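Beta-fructofuranosidase, insoluble isoenzyme CWINV1 (Arabidopsis thaliana, PDB 2OXB) hydrolyses sucrose and 1-kestose, and less readily neokestose and levan, at their terminal non-reducing beta-D-fructofuranoside residues, as a cell-wall invertase of glycoside hydrolase family 32. Local coordinates at residues Gly137-Ser142 with Gly162-Arg167. The protein carries 1 engineered substitution. Residues are numbered along the deposited sequence; the frame is centred on the assembly and turned at random.
Sequences GINASS and GSKIHR. With NAG (2-acetamido-2-deoxy-beta-D-glucopyranose), chain E.
An N-glycosylation site on the five-bladed beta-propeller of this family 32 enzyme joins the turn N139-S142 to strand 157-165. N139 belongs to the sequon N-A-S, and its ND2 is bonded covalently to NAG C1. The turn is of type I, closed by S142 N to N139 O; the sugar's acetamido oxygen lies beside K164. That lysine suits the place because its long chain, bent at chi3 (-73°) and chi4 (-64°), curls over S142 until NZ donates a hydrogen bond to NAG O7 at 2.6 Å. S142 OG may add a longer bond to the same oxygen, though its position is less certain. The small hydroxyl of S163 reaches the carbonyl at the end of the turn: OG donates to S142 O at 2.7 Å, in the carbonyl plane and on a lone pair, with a C=O...OG angle of 139°, giving the carbonyl of buried S142 a side-chain donor. Farther along the strand, branched I138 and I165 supply an apolar patch, CG2 of I138 lying 3.8 Å from CD1 of I165. Strand 168-176, the antiparallel neighbour of 157-165, places I172 against I138 and S163, and L170 against S163 and I165, while backbone bonds tie G162 to substrate-binding R144 and S163 to W198.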
loop_
_atom_site.group_PDB
_atom_site.type_symbol
_atom_site.label_atom_id
_atom_site.label_comp_id
_atom_site.label_asym_id
_atom_site.label_seq_id
_atom_site.Cartn_x
_atom_site.Cartn_y
_atom_site.Cartn_z
ATOM N N GLY A 137 4.761 28.319 -15.243
ATOM C CA GLY A 137 4.467 27.545 -16.436
ATOM C C GLY A 137 4.512 26.037 -16.314
ATOM O O GLY A 137 5.560 25.417 -16.470
ATOM N N ILE A 138 3.361 25.439 -16.056
ATOM C CA ILE A 138 3.293 24.004 -15.921
ATOM C C ILE A 138 1.916 23.485 -16.298
ATOM O O ILE A 138 0.910 24.163 -16.088
ATOM C CB ILE A 138 3.638 23.581 -14.472
ATOM C CG1 ILE A 138 3.238 24.695 -13.498
ATOM C CG2 ILE A 138 5.130 23.250 -14.363
ATOM C CD1 ILE A 138 3.676 24.475 -12.063
ATOM N N ASN A 139 1.891 22.287 -16.877
ATOM C CA ASN A 139 0.653 21.627 -17.274
ATOM C C ASN A 139 -0.354 21.816 -16.140
ATOM O O ASN A 139 -0.320 21.088 -15.143
ATOM C CB ASN A 139 0.902 20.125 -17.476
ATOM C CG ASN A 139 1.021 19.724 -18.944
ATOM O OD1 ASN A 139 1.784 20.318 -19.696
ATOM N ND2 ASN A 139 0.275 18.687 -19.329
ATOM N N ALA A 140 -1.239 22.795 -16.278
ATOM C CA ALA A 140 -2.240 23.052 -15.246
ATOM C C ALA A 140 -3.071 21.801 -14.975
ATOM O O ALA A 140 -3.771 21.724 -13.965
ATOM C CB ALA A 140 -3.146 24.204 -15.671
ATOM N N SER A 141 -2.995 20.830 -15.884
ATOM C CA SER A 141 -3.737 19.582 -15.745
ATOM C C SER A 141 -2.836 18.488 -15.194
ATOM O O SER A 141 -3.159 17.307 -15.276
ATOM C CB SER A 141 -4.299 19.144 -17.096
ATOM O OG SER A 141 -5.222 20.094 -17.580
ATOM N N SER A 142 -1.699 18.894 -14.643
ATOM C CA SER A 142 -0.755 17.956 -14.067
ATOM C C SER A 142 0.053 18.602 -12.949
ATOM O O SER A 142 1.279 18.654 -13.013
ATOM C CB SER A 142 0.178 17.409 -15.151
ATOM O OG SER A 142 -0.114 16.035 -15.405
ATOM N N GLY A 162 3.144 16.720 -7.290
ATOM C CA GLY A 162 3.424 15.863 -8.419
ATOM C C GLY A 162 3.082 16.481 -9.756
ATOM O O GLY A 162 1.936 16.874 -9.995
ATOM N N SER A 163 4.079 16.587 -10.629
ATOM C CA SER A 163 3.847 17.127 -11.966
ATOM C C SER A 163 4.509 16.292 -13.059
ATOM O O SER A 163 4.788 15.106 -12.877
ATOM C CB SER A 163 4.321 18.584 -12.062
ATOM O OG SER A 163 3.381 19.460 -11.462
ATOM N N LYS A 164 4.740 16.928 -14.198
ATOM C CA LYS A 164 5.362 16.282 -15.339
ATOM C C LYS A 164 5.603 17.339 -16.413
ATOM O O LYS A 164 4.762 18.213 -16.650
ATOM C CB LYS A 164 4.443 15.182 -15.890
ATOM C CG LYS A 164 3.026 15.670 -16.204
ATOM C CD LYS A 164 2.077 14.549 -16.653
ATOM C CE LYS A 164 2.362 14.048 -18.071
ATOM N NZ LYS A 164 2.152 15.089 -19.125
ATOM N N ILE A 165 6.768 17.256 -17.043
ATOM C CA ILE A 165 7.152 18.158 -18.115
ATOM C C ILE A 165 7.559 17.280 -19.291
ATOM O O ILE A 165 8.645 16.694 -19.285
ATOM C CB ILE A 165 8.356 19.027 -17.717
ATOM C CG1 ILE A 165 8.049 19.805 -16.437
ATOM C CG2 ILE A 165 8.709 19.979 -18.853
ATOM C CD1 ILE A 165 6.847 20.711 -16.554
ATOM N N HIS A 166 6.679 17.169 -20.280
ATOM C CA HIS A 166 6.952 16.359 -21.474
ATOM C C HIS A 166 7.515 14.971 -21.102
ATOM O O HIS A 166 8.651 14.624 -21.440
ATOM C CB HIS A 166 7.936 17.106 -22.398
ATOM C CG HIS A 166 7.408 18.402 -22.947
ATOM N ND1 HIS A 166 6.325 18.469 -23.801
ATOM C CD2 HIS A 166 7.831 19.680 -22.781
ATOM C CE1 HIS A 166 6.107 19.730 -24.138
ATOM N NE2 HIS A 166 7.005 20.485 -23.533
ATOM N N ARG A 167 6.710 14.177 -20.408
ATOM C CA ARG A 167 7.122 12.843 -19.974
ATOM C C ARG A 167 8.139 12.843 -18.842
ATOM O O ARG A 167 8.458 11.789 -18.279
ATOM C CB ARG A 167 7.639 12.019 -21.166
ATOM C CG ARG A 167 6.488 11.462 -21.979
ATOM C CD ARG A 167 6.858 11.099 -23.392
ATOM N NE ARG A 167 5.657 10.800 -24.170
ATOM C CZ ARG A 167 4.717 11.690 -24.492
ATOM N NH1 ARG A 167 4.822 12.960 -24.112
ATOM N NH2 ARG A 167 3.663 11.310 -25.200
HETATM C C1 NAG E . -0.364 18.653 -20.637
HETATM C C2 NAG E . -1.268 17.411 -20.761
HETATM C C3 NAG E . -2.025 17.403 -22.105
HETATM C C4 NAG E . -2.743 18.736 -22.314
HETATM C C5 NAG E . -1.734 19.877 -22.172
HETATM C C6 NAG E . -2.369 21.234 -22.326
HETATM C C7 NAG E . -0.789 15.280 -19.751
HETATM C C8 NAG E . -1.677 14.134 -20.215
HETATM N N2 NAG E . -0.473 16.202 -20.651
HETATM O O3 NAG E . -2.961 16.330 -22.134
HETATM O O4 NAG E . -3.340 18.771 -23.599
HETATM O O5 NAG E . -1.126 19.847 -20.864
HETATM O O6 NAG E . -2.709 21.767 -21.061
HETATM O O7 NAG E . -0.398 15.333 -18.588
#